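Local coordinates for unknown function protein VPA0580 (Vibrio parahaemolyticus, PDB 2QHQ) that is of unknown function but belongs to the HopJ family of type III effector proteins, and so may act as a secreted bacterial effector, at residues Gln54-Ala57 against Asn58-Asn61. Numbering follows the deposited sequence.
Sequences QNDA and NENN
Glu-59 reaches back along the chain to Asp-56, and the pair is joined twice, once through backbone atoms and once through a carboxylate. The backbone bond runs from Glu-59 N to Asp-56 O (3.0 Å). The second uses the glutamate side chain, in one of its two modelled conformers: with CG anti to the backbone N (chi1 177°) and the chain extended beyond it, the carboxylate is carried back across the mouth of the turn, where Asp-56 N donates to Glu-59 OE1 (3.1 Å) on the anti side of the carboxylate. The other oxygen, Glu-59 OE2, takes a water hydrogen bond (2.6 Å), and the same water donates to Gln-54 O, so in this conformer one oxygen is held at the first residue of the turn and the other is bridged by water to the strand.

This proximity probably carries some electrostatic cost, since Asp-56 OD2 lies 4.4 Å from Glu-59 OE1. The like charges may raise the pKa of one group or the other, while the donors around them probably offset part of the penalty; one of these is Gln-54 NE2, which binds Asp-56 OD1 at 2.9 Å.

A second tie is made by Asn-60 and Asn-55, whose side chains meet at about a right angle, amide planes 81° apart. Asn-60 ND2 donates to Asn-55 OD1 (2.7 Å) in the carbonyl plane of the acceptor. Asn-55 is buried, and its ND2 bonds to Asn-103 OD1 and to Phe-48 O on the neighbouring strand; both ends of this amide are thus engaged, which fixes its rotation.

Beyond the strand, Asn-58 occupies the left-handed region of backbone space (phi 72°), as the third residue of a type II beta turn from Asp-56 to Glu-59, which leads edge strand 53-55 into the loop before helix 67-72.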
loop_
_atom_site.group_PDB
_atom_site.type_symbol
_atom_site.label_atom_id
_atom_site.label_comp_id
_atom_site.label_asym_id
_atom_site.label_seq_id
_atom_site.Cartn_x
_atom_site.Cartn_y
_atom_site.Cartn_z
ATOM N N GLN B 54 6.461 -17.658 4.862
ATOM C CA GLN B 54 5.513 -17.788 3.758
ATOM C C GLN B 54 4.215 -18.280 4.366
ATOM O O GLN B 54 4.233 -19.180 5.222
ATOM C CB GLN B 54 6.047 -18.787 2.728
ATOM C CG GLN B 54 5.159 -19.028 1.494
ATOM C CD GLN B 54 4.024 -20.029 1.747
ATOM O OE1 GLN B 54 4.137 -20.917 2.591
ATOM N NE2 GLN B 54 2.932 -19.890 1.001
ATOM N N ASN B 55 3.099 -17.706 3.923
ATOM C CA ASN B 55 1.776 -18.057 4.444
ATOM C C ASN B 55 0.908 -18.537 3.297
ATOM O O ASN B 55 0.735 -17.812 2.317
ATOM C CB ASN B 55 1.109 -16.828 5.071
ATOM C CG ASN B 55 1.976 -16.180 6.132
ATOM O OD1 ASN B 55 1.991 -16.620 7.284
ATOM N ND2 ASN B 55 2.718 -15.137 5.744
ATOM N N ASP B 56 0.372 -19.749 3.405
ATOM C CA ASP B 56 -0.619 -20.218 2.439
ATOM C C ASP B 56 -1.903 -19.434 2.637
ATOM O O ASP B 56 -2.079 -18.793 3.679
ATOM C CB ASP B 56 -0.916 -21.707 2.632
ATOM C CG ASP B 56 0.233 -22.608 2.231
ATOM O OD1 ASP B 56 1.148 -22.162 1.507
ATOM O OD2 ASP B 56 0.184 -23.791 2.630
ATOM N N ALA B 57 -2.798 -19.469 1.649
ATOM C CA ALA B 57 -4.156 -18.966 1.866
ATOM C C ALA B 57 -4.746 -19.718 3.065
ATOM O O ALA B 57 -4.569 -20.940 3.210
ATOM C CB ALA B 57 -5.033 -19.158 0.636
ATOM N N ASN B 58 -5.445 -18.968 3.907
ATOM C CA ASN B 58 -6.049 -19.483 5.137
ATOM C C ASN B 58 -5.077 -19.820 6.269
ATOM O O ASN B 58 -5.483 -20.366 7.303
ATOM C CB ASN B 58 -7.048 -20.623 4.840
ATOM C CG ASN B 58 -8.409 -20.100 4.382
ATOM O OD1 ASN B 58 -8.909 -19.097 4.893
ATOM N ND2 ASN B 58 -9.021 -20.789 3.436
ATOM N N GLU B 59 -3.798 -19.484 6.084
ATOM C CA GLU B 59 -2.830 -19.568 7.167
ATOM C C GLU B 59 -2.540 -18.157 7.667
ATOM O O GLU B 59 -2.183 -17.287 6.876
ATOM C CB GLU B 59 -1.545 -20.224 6.677
ATOM C CG GLU B 59 -0.450 -20.289 7.730
ATOM C CD GLU B 59 0.818 -21.005 7.260
ATOM O OE1 GLU B 59 0.993 -21.205 6.038
ATOM O OE2 GLU B 59 1.646 -21.359 8.133
ATOM N N ASN B 60 -2.685 -17.941 8.975
ATOM C CA ASN B 60 -2.434 -16.618 9.550
ATOM C C ASN B 60 -3.314 -15.538 8.912
ATOM O O ASN B 60 -2.833 -14.486 8.466
ATOM C CB ASN B 60 -0.936 -16.283 9.432
ATOM C CG ASN B 60 -0.079 -17.258 10.192
ATOM O OD1 ASN B 60 -0.396 -17.610 11.328
ATOM N ND2 ASN B 60 0.991 -17.735 9.568
ATOM N N ASN B 61 -4.619 -15.801 8.883
ATOM C CA ASN B 61 -5.585 -14.863 8.302
ATOM C C ASN B 61 -5.577 -13.486 8.946
ATOM O O ASN B 61 -5.796 -12.481 8.262
ATOM C CB ASN B 61 -7.003 -15.452 8.374
ATOM C CG ASN B 61 -7.285 -16.421 7.240
ATOM O OD1 ASN B 61 -6.632 -16.382 6.204
ATOM N ND2 ASN B 61 -8.263 -17.300 7.435
HETATM O O HOH W 1 4.163 -20.621 7.800
#